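PDB 6IXO: myosin-2 from Saccharomyces cerevisiae, which carries organelles and proteins along polarized actin cables as a class V myosin, here represented by the globular tail domain that binds cargo receptors. Local coordinates for residues I27-G30 against L31-F35; Q288-K291 against L292-R296; S211-W214 against C215-F219; L13-L16 against L17-T20. One frame throughout, in Å; residues are numbered along the deposited sequence.

Contact 1 of 4, residues I27-G30 against L31-F35; sequences ITEG and LLKGF
Ile27 and Leu32 meet on the buried side of the last turns of helix 20-32, where CG2 of Ile27 lies 4.2 Å from CD1 of Leu32. The leucine has CG anti to its carbonyl carbon (chi1 -58°), a setting that lays CG against the Ile27 carbonyl, 3.3 Å from CG to Ile27 O. Beside it, CD2 of Leu31 also reaches the Ile27 side chain, at CD1. This apolar face is closed by other helices: Ile27 packs on Phe77 and Leu58, Leu31 on Tyr53 and Ile57, Leu32 on Thr84 and Trp104. Were Leu32 cut back to alanine, a gap would probably open beside Ile27 CG2, Thr84 and Trp104.

The backbone here is wound wider than an alpha helix. Ile27 O receives Leu32 N at 2.9 Å, almost in line with the C=O bond, and Thr28 O takes Lys33 N at 3.0 Å; these two are the i to i+5 bonds of a pi-type turn. The i to i+4 bond from Leu31 N to Ile27 O is weak. A type I turn from Leu32 to Phe35 then leads the chain away.

The solvent side is looser. Glu29 bends at chi2 (-59°) to lie alongside the extended Lys33, and NZ of Lys33 approaches the syn lone pair of Glu29 OE2 at 3.1 Å. Both residues are exposed, so this salt bridge is likely to be worth less than a buried one, and the hold of the turn probably rests more on its backbone bonds and apolar face.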
loop_
_atom_site.group_PDB
_atom_site.type_symbol
_atom_site.label_atom_id
_atom_site.label_comp_id
_atom_site.label_asym_id
_atom_site.label_seq_id
_atom_site.Cartn_x
_atom_site.Cartn_y
_atom_site.Cartn_z
ATOM N N ILE A 27 -23.577 4.951 -12.553
ATOM C CA ILE A 27 -22.349 5.258 -11.828
ATOM C C ILE A 27 -21.814 4.040 -11.095
ATOM O O ILE A 27 -20.626 3.712 -11.214
ATOM C CB ILE A 27 -22.586 6.400 -10.819
ATOM C CG1 ILE A 27 -23.006 7.684 -11.562
ATOM C CG2 ILE A 27 -21.362 6.717 -10.086
ATOM C CD1 ILE A 27 -21.922 8.246 -12.422
ATOM N N THR A 28 -22.674 3.354 -10.343
ATOM C CA THR A 28 -22.152 2.236 -9.537
ATOM C C THR A 28 -21.790 1.020 -10.384
ATOM O O THR A 28 -20.746 0.376 -10.161
ATOM C CB THR A 28 -23.136 1.818 -8.422
ATOM O OG1 THR A 28 -24.366 1.383 -8.986
ATOM C CG2 THR A 28 -23.388 2.969 -7.460
ATOM N N GLU A 29 -22.623 0.682 -11.361
ATOM C CA GLU A 29 -22.354 -0.517 -12.142
ATOM C C GLU A 29 -21.413 -0.236 -13.320
ATOM O O GLU A 29 -20.575 -1.047 -13.626
ATOM C CB GLU A 29 -23.667 -1.148 -12.642
ATOM C CG GLU A 29 -24.670 -1.479 -11.527
ATOM C CD GLU A 29 -24.112 -2.464 -10.476
ATOM O OE1 GLU A 29 -23.584 -3.537 -10.862
ATOM O OE2 GLU A 29 -24.206 -2.157 -9.265
ATOM N N GLY A 30 -21.555 0.910 -13.986
ATOM C CA GLY A 30 -20.758 1.200 -15.169
ATOM C C GLY A 30 -19.413 1.854 -14.856
ATOM O O GLY A 30 -18.365 1.409 -15.304
ATOM N N LEU A 31 -19.438 2.937 -14.094
ATOM C CA LEU A 31 -18.219 3.705 -13.885
ATOM C C LEU A 31 -17.352 3.074 -12.804
ATOM O O LEU A 31 -16.133 2.919 -12.957
ATOM C CB LEU A 31 -18.560 5.146 -13.491
ATOM C CG LEU A 31 -17.337 6.041 -13.258
ATOM C CD1 LEU A 31 -16.583 6.261 -14.544
ATOM C CD2 LEU A 31 -17.766 7.361 -12.642
ATOM N N LEU A 32 -17.973 2.731 -11.687
ATOM C CA LEU A 32 -17.168 2.290 -10.561
ATOM C C LEU A 32 -16.824 0.783 -10.673
ATOM O O LEU A 32 -15.652 0.428 -10.744
ATOM C CB LEU A 32 -17.873 2.585 -9.246
ATOM C CG LEU A 32 -18.204 4.070 -9.038
ATOM C CD1 LEU A 32 -18.955 4.197 -7.726
ATOM C CD2 LEU A 32 -16.946 4.954 -9.035
ATOM N N LYS A 33 -17.817 -0.098 -10.684
ATOM C CA LYS A 33 -17.492 -1.539 -10.756
ATOM C C LYS A 33 -16.844 -1.858 -12.094
ATOM O O LYS A 33 -16.100 -2.821 -12.217
ATOM C CB LYS A 33 -18.736 -2.417 -10.563
ATOM C CG LYS A 33 -19.355 -2.302 -9.182
ATOM C CD LYS A 33 -20.483 -3.314 -9.025
ATOM C CE LYS A 33 -21.317 -3.018 -7.781
ATOM N NZ LYS A 33 -22.387 -4.034 -7.578
ATOM N N GLY A 34 -17.094 -1.016 -13.098
ATOM C CA GLY A 34 -16.594 -1.270 -14.438
ATOM C C GLY A 34 -15.280 -0.560 -14.750
ATOM O O GLY A 34 -14.895 -0.458 -15.915
ATOM N N PHE A 35 -14.613 -0.032 -13.727
ATOM C CA PHE A 35 -13.354 0.692 -13.932
ATOM C C PHE A 35 -12.312 -0.126 -14.739
ATOM O O PHE A 35 -12.261 -1.369 -14.647
ATOM C CB PHE A 35 -12.740 1.094 -12.579
ATOM C CG PHE A 35 -12.000 -0.048 -11.872
ATOM C CD1 PHE A 35 -12.700 -1.033 -11.164
ATOM C CD2 PHE A 35 -10.612 -0.111 -11.904
ATOM C CE1 PHE A 35 -12.013 -2.086 -10.504
ATOM C CE2 PHE A 35 -9.910 -1.169 -11.240
ATOM C CZ PHE A 35 -10.629 -2.148 -10.544
#

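Contact 2 of 4, residues Q288-K291 against L292-R296; sequences QTAK and LLQVR. With SO4 (sulfate ion), chain E.
With CG anti to its carbonyl carbon (chi1 -68°), Leu293 sets CG 3.2 Å from Thr289 O, and its CD1 continues toward CG2 of Thr289, 4.3 Å away. Leu292 takes the other course: its CG is anti to the backbone N, which leads the branch away from Gln288 and Thr289 and onto Leu306, Leu318 and Leu321. Val295 straddles the end of the Lys291 carbonyl, its CG2 3.4 Å from Lys291 O and CG1 almost as near.

These residues form the C-terminal turns of helix 284-294, within the DIL domain of the cargo-binding tail, where the helix is packed between helices 254-273, 300-309 and 315-323. Regular i to i+4 bonds run from Leu292 N to Gln288 O and from Leu293 N to Thr289 O. At the end, Lys291 O accepts two donors: Val295 N at 2.9 Å, nearly collinear with the carbonyl, and Gln294 N at 2.8 Å, which sits well above the carbonyl plane. The second bond marks a tightening of the last turn. Leu292 O and Val295 O both receive Lys297 NZ, which places a positive charge at the C-terminal end of the helix.

Beyond the helix Arg296 presents the edge of its guanidinium to a sulfate, probably from the crystallisation liquor. NH2 of Arg296 donates to sulfate O1 at 3.0 Å and more weakly to O3; the approach of NH1 to O3 is implausibly short and therefore doubtful. NE of Arg296 forms a salt bridge with Asp302.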
loop_
_atom_site.group_PDB
_atom_site.type_symbol
_atom_site.label_atom_id
_atom_site.label_comp_id
_atom_site.label_asym_id
_atom_site.label_seq_id
_atom_site.Cartn_x
_atom_site.Cartn_y
_atom_site.Cartn_z
ATOM N N GLN A 288 21.159 -9.456 9.425
ATOM C CA GLN A 288 22.029 -9.856 10.538
ATOM C C GLN A 288 22.037 -11.385 10.695
ATOM O O GLN A 288 23.020 -11.963 11.127
ATOM C CB GLN A 288 21.575 -9.167 11.822
ATOM C CG GLN A 288 21.992 -7.682 11.878
ATOM C CD GLN A 288 21.338 -6.933 13.035
ATOM O OE1 GLN A 288 21.081 -7.514 14.090
ATOM N NE2 GLN A 288 21.048 -5.631 12.830
ATOM N N THR A 289 20.929 -12.038 10.365
ATOM C CA THR A 289 20.928 -13.508 10.395
ATOM C C THR A 289 21.898 -14.088 9.370
ATOM O O THR A 289 22.701 -15.012 9.681
ATOM C CB THR A 289 19.519 -14.041 10.158
ATOM O OG1 THR A 289 18.727 -13.623 11.264
ATOM C CG2 THR A 289 19.478 -15.602 10.065
ATOM N N ALA A 290 21.837 -13.558 8.152
ATOM C CA ALA A 290 22.790 -13.958 7.104
ATOM C C ALA A 290 24.213 -13.782 7.575
ATOM O O ALA A 290 25.088 -14.652 7.338
ATOM C CB ALA A 290 22.531 -13.146 5.816
ATOM N N LYS A 291 24.498 -12.664 8.250
ATOM C CA LYS A 291 25.887 -12.456 8.748
ATOM C C LYS A 291 26.237 -13.521 9.783
ATOM O O LYS A 291 27.312 -14.119 9.762
ATOM C CB LYS A 291 26.060 -11.074 9.363
ATOM C CG LYS A 291 26.158 -9.956 8.306
ATOM C CD LYS A 291 26.048 -8.549 8.902
ATOM C CE LYS A 291 26.386 -7.446 7.883
ATOM N NZ LYS A 291 25.699 -7.607 6.565
ATOM N N LEU A 292 25.300 -13.771 10.688
ATOM C CA LEU A 292 25.541 -14.710 11.773
ATOM C C LEU A 292 25.901 -16.071 11.179
ATOM O O LEU A 292 26.771 -16.799 11.690
ATOM C CB LEU A 292 24.300 -14.809 12.685
ATOM C CG LEU A 292 24.373 -15.801 13.870
ATOM C CD1 LEU A 292 23.414 -15.395 14.970
ATOM C CD2 LEU A 292 24.004 -17.224 13.432
ATOM N N LEU A 293 25.217 -16.421 10.101
ATOM C CA LEU A 293 25.385 -17.725 9.489
ATOM C C LEU A 293 26.728 -17.828 8.756
ATOM O O LEU A 293 27.160 -18.926 8.421
ATOM C CB LEU A 293 24.240 -18.005 8.540
ATOM C CG LEU A 293 22.862 -18.196 9.196
ATOM C CD1 LEU A 293 21.823 -18.576 8.111
ATOM C CD2 LEU A 293 22.933 -19.314 10.256
ATOM N N GLN A 294 27.389 -16.696 8.557
ATOM C CA GLN A 294 28.619 -16.693 7.769
ATOM C C GLN A 294 29.882 -16.424 8.543
ATOM O O GLN A 294 30.971 -16.916 8.162
ATOM C CB GLN A 294 28.500 -15.646 6.645
ATOM C CG GLN A 294 27.497 -16.046 5.565
ATOM C CD GLN A 294 27.363 -14.998 4.498
ATOM O OE1 GLN A 294 26.522 -14.107 4.589
ATOM N NE2 GLN A 294 28.214 -15.079 3.484
ATOM N N VAL A 295 29.785 -15.638 9.612
ATOM C CA VAL A 295 31.021 -15.246 10.313
ATOM C C VAL A 295 31.532 -16.372 11.221
ATOM O O VAL A 295 30.797 -17.301 11.569
ATOM C CB VAL A 295 30.824 -13.970 11.155
ATOM C CG1 VAL A 295 30.471 -12.794 10.246
ATOM C CG2 VAL A 295 29.741 -14.197 12.202
ATOM N N ARG A 296 32.786 -16.260 11.617
ATOM C CA ARG A 296 33.408 -17.254 12.468
ATOM C C ARG A 296 32.739 -17.234 13.826
ATOM O O ARG A 296 32.443 -16.167 14.378
ATOM C CB ARG A 296 34.894 -16.978 12.594
ATOM C CG ARG A 296 35.731 -18.226 12.742
ATOM C CD ARG A 296 37.192 -17.882 12.908
ATOM N NE ARG A 296 37.452 -17.174 14.147
ATOM C CZ ARG A 296 38.645 -16.706 14.506
ATOM N NH1 ARG A 296 39.701 -16.899 13.713
ATOM N NH2 ARG A 296 38.790 -16.056 15.660
HETATM S S SO4 E . 42.224 -15.288 15.961
HETATM O O1 SO4 E . 41.347 -15.500 17.108
HETATM O O2 SO4 E . 43.520 -15.912 16.215
HETATM O O3 SO4 E . 41.616 -15.875 14.773
HETATM O O4 SO4 E . 42.405 -13.856 15.744
#

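Contact 3 of 4, residues S211-W214 against C215-F219; sequences SIYW and CMKSF. With SO4 (sulfate ion), chain B.
Lys217 runs its extended chain alongside both Tyr213 and Trp214. CD of Lys217 lies 3.8 Å from CZ3 of Trp214 and 3.9 Å from CZ of Tyr213. The two rings also meet each other: CE2 of Tyr213 stands over the centre of the indole, 3.7 Å above its plane, while CD1 of Trp214 lies at the tyrosine's edge. On the buried side, CG2 of Ile212 touches CE of Met216, 4.1 Å apart, two side chains running the same way toward helix 223-247.

Polar contacts are of two kinds. Backbone N-H groups of Cys215, Met216, Lys217 and Ser218 bond to the carbonyls four residues earlier, the last of them from Ser218 N to Trp214 O at 2.8 Å. Among side chains, Lys217 NZ makes a weak bond to Tyr213 OH, and Ser218 OG, placed by chi1 -65° at 3.0 Å from Trp214 O, is hydrogen-bonded to Gly41 N.

A sulfate, probably from the crystallisation liquor, sits at the indole edge. Trp214 NE1 reaches its O4 at 3.0 Å and O2 at 3.3 Å, both weak bonds, and His274 NE2 holds the same ion. Losing the indole to an alanine at Trp214 would probably cost the sulfate one of its donors, and leave Tyr213 CE2 without the ring beneath it and Lys217 CD without its neighbour CZ3.

The arrangement is the regular C-terminal end of helix 202-218 in the all-helical globular tail, joined through Cys215 and Phe219 to helix 97-124 and through Met216 to helix 223-247.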
loop_
_atom_site.group_PDB
_atom_site.type_symbol
_atom_site.label_atom_id
_atom_site.label_comp_id
_atom_site.label_asym_id
_atom_site.label_seq_id
_atom_site.Cartn_x
_atom_site.Cartn_y
_atom_site.Cartn_z
ATOM N N SER A 211 6.368 -3.389 -9.269
ATOM C CA SER A 211 5.013 -3.083 -9.719
ATOM C C SER A 211 4.421 -2.011 -8.813
ATOM O O SER A 211 3.770 -1.074 -9.284
ATOM C CB SER A 211 4.170 -4.360 -9.722
ATOM O OG SER A 211 2.844 -4.088 -10.148
ATOM N N ILE A 212 4.668 -2.119 -7.505
ATOM C CA ILE A 212 4.232 -1.044 -6.613
ATOM C C ILE A 212 4.894 0.256 -7.006
ATOM O O ILE A 212 4.232 1.288 -7.152
ATOM C CB ILE A 212 4.549 -1.357 -5.173
ATOM C CG1 ILE A 212 3.696 -2.548 -4.720
ATOM C CG2 ILE A 212 4.205 -0.173 -4.251
ATOM C CD1 ILE A 212 4.070 -3.052 -3.337
ATOM N N TYR A 213 6.208 0.211 -7.197
ATOM C CA TYR A 213 6.924 1.428 -7.586
ATOM C C TYR A 213 6.376 2.080 -8.845
ATOM O O TYR A 213 6.086 3.310 -8.869
ATOM C CB TYR A 213 8.424 1.082 -7.793
ATOM C CG TYR A 213 9.222 2.261 -8.319
ATOM C CD1 TYR A 213 9.754 3.203 -7.448
ATOM C CD2 TYR A 213 9.453 2.419 -9.679
ATOM C CE1 TYR A 213 10.507 4.269 -7.913
ATOM C CE2 TYR A 213 10.209 3.485 -10.161
ATOM C CZ TYR A 213 10.727 4.407 -9.269
ATOM O OH TYR A 213 11.481 5.462 -9.718
ATOM N N TRP A 214 6.243 1.296 -9.923
ATOM C CA TRP A 214 5.877 1.902 -11.220
ATOM C C TRP A 214 4.411 2.332 -11.283
ATOM O O TRP A 214 4.095 3.326 -11.937
ATOM C CB TRP A 214 6.191 0.945 -12.366
ATOM C CG TRP A 214 7.623 0.987 -12.707
ATOM C CD1 TRP A 214 8.569 -0.002 -12.494
ATOM C CD2 TRP A 214 8.324 2.106 -13.260
ATOM N NE1 TRP A 214 9.800 0.446 -12.926
ATOM C CE2 TRP A 214 9.674 1.732 -13.393
ATOM C CE3 TRP A 214 7.930 3.393 -13.662
ATOM C CZ2 TRP A 214 10.642 2.599 -13.913
ATOM C CZ3 TRP A 214 8.882 4.243 -14.178
ATOM C CH2 TRP A 214 10.226 3.846 -14.298
ATOM N N CYS A 215 3.518 1.612 -10.581
ATOM C CA CYS A 215 2.086 2.011 -10.529
ATOM C C CYS A 215 1.956 3.327 -9.788
ATOM O O CYS A 215 1.242 4.257 -10.224
ATOM C CB CYS A 215 1.222 0.906 -9.852
ATOM S SG CYS A 215 0.950 -0.494 -10.972
ATOM N N MET A 216 2.663 3.433 -8.666
ATOM C CA MET A 216 2.661 4.688 -7.912
ATOM C C MET A 216 3.289 5.832 -8.668
ATOM O O MET A 216 2.756 6.959 -8.673
ATOM C CB MET A 216 3.364 4.498 -6.581
ATOM C CG MET A 216 2.545 3.545 -5.726
ATOM S SD MET A 216 2.684 3.986 -4.019
ATOM C CE MET A 216 1.566 2.806 -3.276
ATOM N N LYS A 217 4.413 5.564 -9.326
ATOM C CA LYS A 217 5.034 6.599 -10.159
ATOM C C LYS A 217 4.136 7.042 -11.337
ATOM O O LYS A 217 3.905 8.260 -11.581
ATOM C CB LYS A 217 6.391 6.082 -10.683
ATOM C CG LYS A 217 7.168 7.146 -11.424
ATOM C CD LYS A 217 8.667 6.867 -11.461
ATOM C CE LYS A 217 9.408 8.108 -12.004
ATOM N NZ LYS A 217 10.887 8.040 -11.791
ATOM N N SER A 218 3.626 6.056 -12.073
ATOM C CA SER A 218 2.874 6.355 -13.290
ATOM C C SER A 218 1.549 6.981 -12.938
ATOM O O SER A 218 1.031 7.792 -13.724
ATOM C CB SER A 218 2.622 5.118 -14.141
ATOM O OG SER A 218 3.833 4.579 -14.653
ATOM N N PHE A 219 0.986 6.599 -11.785
ATOM C CA PHE A 219 -0.344 7.111 -11.422
ATOM C C PHE A 219 -0.246 8.382 -10.601
ATOM O O PHE A 219 -1.234 8.784 -9.980
ATOM C CB PHE A 219 -1.177 6.071 -10.646
ATOM C CG PHE A 219 -1.546 4.858 -11.458
ATOM C CD1 PHE A 219 -1.178 4.759 -12.801
ATOM C CD2 PHE A 219 -2.229 3.789 -10.865
ATOM C CE1 PHE A 219 -1.484 3.628 -13.555
ATOM C CE2 PHE A 219 -2.544 2.662 -11.608
ATOM C CZ PHE A 219 -2.167 2.581 -12.965
HETATM S S SO4 B . 13.351 -0.551 -12.772
HETATM O O1 SO4 B . 14.364 -1.366 -12.108
HETATM O O2 SO4 B . 12.436 -1.410 -13.521
HETATM O O3 SO4 B . 14.006 0.388 -13.678
HETATM O O4 SO4 B . 12.595 0.194 -11.774
#

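Contact 4 of 4, residues L13-L16 against L17-T20; sequences LYRL and LEDT
Arg15 and Glu18 lie side by side and point the same way, their guanidinium and carboxylate planes turned 57° apart. The contact is therefore a single bridge: NH1 of Arg15 donates at 2.8 Å to the syn lone pair of Glu18 OE1, which lies in the guanidinium plane at its edge. Arg15 reaches it by bending at chi2 (-51°), and that bend also brings its CD to 3.4 Å from Glu18 OE1.

Tyr14 comes to the same carboxylate from another direction. With CG anti to the backbone N, the ring leans toward Glu18, its plane 76° from that of the carboxylate, and CE1 of Tyr14 lies 3.1 Å from OE2 of Glu18. The glutamate thus has one oxygen given to the arginine and the other beside the aromatic carbon.

The apolar face of the helix carries Leu13 and Leu17, whose methyls CD2 and CD1 are 4.3 Å apart; CG of Leu17 sits 3.2 Å from Leu13 O. Both leucines pack on Phe68 and helix 53-67, and Leu17 joins Leu16 on Ile408 of helix 403-415.

Leu17 N bonds to Leu13 O and Glu18 N to Tyr14 O, whereas Asp19 N reaches Arg15 O only weakly, as helix 6-18 gives way to helix 20-32. Asp19 is the N-cap of that second helix and the centre of an inverse gamma turn. A water gives a hydrogen bond to Leu16 O at 2.8 Å and a weak one to Asp19 O across the junction. The Arg15 charge is likely to steady the carboxylate of Glu18 in its ionised form, while Leu13 and Leu17 keep the face toward helix 53-67 apolar.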
loop_
_atom_site.group_PDB
_atom_site.type_symbol
_atom_site.label_atom_id
_atom_site.label_comp_id
_atom_site.label_asym_id
_atom_site.label_seq_id
_atom_site.Cartn_x
_atom_site.Cartn_y
_atom_site.Cartn_z
ATOM N N LEU A 13 -30.335 19.423 -17.674
ATOM C CA LEU A 13 -29.394 18.982 -16.637
ATOM C C LEU A 13 -30.156 18.550 -15.404
ATOM O O LEU A 13 -29.886 17.509 -14.809
ATOM C CB LEU A 13 -28.417 20.084 -16.249
ATOM C CG LEU A 13 -27.053 20.078 -16.903
ATOM C CD1 LEU A 13 -26.347 21.379 -16.555
ATOM C CD2 LEU A 13 -26.228 18.821 -16.448
ATOM N N TYR A 14 -31.138 19.375 -15.043
ATOM C CA TYR A 14 -31.908 19.157 -13.841
ATOM C C TYR A 14 -32.644 17.832 -13.868
ATOM O O TYR A 14 -32.628 17.087 -12.892
ATOM C CB TYR A 14 -32.923 20.297 -13.642
ATOM C CG TYR A 14 -33.611 20.209 -12.310
ATOM C CD1 TYR A 14 -34.795 19.490 -12.163
ATOM C CD2 TYR A 14 -33.060 20.819 -11.184
ATOM C CE1 TYR A 14 -35.421 19.392 -10.935
ATOM C CE2 TYR A 14 -33.688 20.739 -9.951
ATOM C CZ TYR A 14 -34.860 20.015 -9.832
ATOM O OH TYR A 14 -35.484 19.922 -8.612
ATOM N N ARG A 15 -33.314 17.545 -14.976
ATOM C CA ARG A 15 -33.996 16.264 -15.115
ATOM C C ARG A 15 -33.019 15.098 -15.108
ATOM O O ARG A 15 -33.349 14.013 -14.619
ATOM C CB ARG A 15 -34.813 16.223 -16.399
ATOM C CG ARG A 15 -35.859 17.318 -16.504
ATOM C CD ARG A 15 -36.732 17.376 -15.250
ATOM N NE ARG A 15 -37.921 18.222 -15.431
ATOM C CZ ARG A 15 -38.906 18.340 -14.541
ATOM N NH1 ARG A 15 -38.853 17.668 -13.393
ATOM N NH2 ARG A 15 -39.945 19.129 -14.799
ATOM N N LEU A 16 -31.827 15.286 -15.662
ATOM C CA LEU A 16 -30.844 14.164 -15.610
ATOM C C LEU A 16 -30.417 13.905 -14.177
ATOM O O LEU A 16 -30.245 12.764 -13.754
ATOM C CB LEU A 16 -29.627 14.447 -16.488
ATOM C CG LEU A 16 -29.943 14.371 -17.989
ATOM C CD1 LEU A 16 -28.913 15.109 -18.830
ATOM C CD2 LEU A 16 -30.076 12.905 -18.458
ATOM N N LEU A 17 -30.251 14.972 -13.408
ATOM C CA LEU A 17 -29.677 14.818 -12.076
ATOM C C LEU A 17 -30.707 14.337 -11.045
ATOM O O LEU A 17 -30.356 13.593 -10.129
ATOM C CB LEU A 17 -29.035 16.126 -11.635
ATOM C CG LEU A 17 -27.842 16.517 -12.514
ATOM C CD1 LEU A 17 -27.507 18.012 -12.391
ATOM C CD2 LEU A 17 -26.620 15.681 -12.179
ATOM N N GLU A 18 -31.974 14.723 -11.204
ATOM C CA GLU A 18 -32.998 14.301 -10.244
ATOM C C GLU A 18 -33.372 12.824 -10.433
ATOM O O GLU A 18 -33.922 12.196 -9.532
ATOM C CB GLU A 18 -34.253 15.206 -10.341
ATOM C CG GLU A 18 -35.452 14.646 -11.106
ATOM C CD GLU A 18 -36.557 15.717 -11.316
ATOM O OE1 GLU A 18 -37.285 15.669 -12.334
ATOM O OE2 GLU A 18 -36.701 16.617 -10.459
ATOM N N ASP A 19 -33.071 12.268 -11.601
ATOM C CA ASP A 19 -33.398 10.872 -11.878
ATOM C C ASP A 19 -32.297 9.952 -11.340
ATOM O O ASP A 19 -31.595 9.274 -12.108
ATOM C CB ASP A 19 -33.595 10.651 -13.378
ATOM C CG ASP A 19 -34.234 9.307 -13.696
ATOM O OD1 ASP A 19 -34.360 8.467 -12.776
ATOM O OD2 ASP A 19 -34.597 9.082 -14.874
ATOM N N THR A 20 -32.138 9.931 -10.021
ATOM C CA THR A 20 -31.055 9.143 -9.418
ATOM C C THR A 20 -31.166 7.640 -9.655
ATOM O O THR A 20 -30.157 6.951 -9.600
ATOM C CB THR A 20 -30.943 9.360 -7.892
ATOM O OG1 THR A 20 -32.244 9.285 -7.297
ATOM C CG2 THR A 20 -30.315 10.699 -7.586
HETATM O O HOH W 1 -30.495 10.379 -15.177
#

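Overall arrangement
Along the chain the order is contact 4, contact 1, contact 3 and contact 2, and all four lie at C-terminal ends of helices in an elongated, all-helical cargo-binding tail. Contacts 4 and 1 belong to the consecutive helices 6-18 and 20-32, with centres about 18 Å apart, and both pack against helix 53-67. Contact 3, on helix 202-218, is nearest the middle of the chain, its centre about 23 Å from that of contact 1; helix 97-124 touches both. Contact 2, on helix 284-294, shares the Dilute family region with contact 3, centres about 35 Å apart, and lies about 69 Å between centres from contact 4. None touches another: they mark separate helix ends spread along the domain.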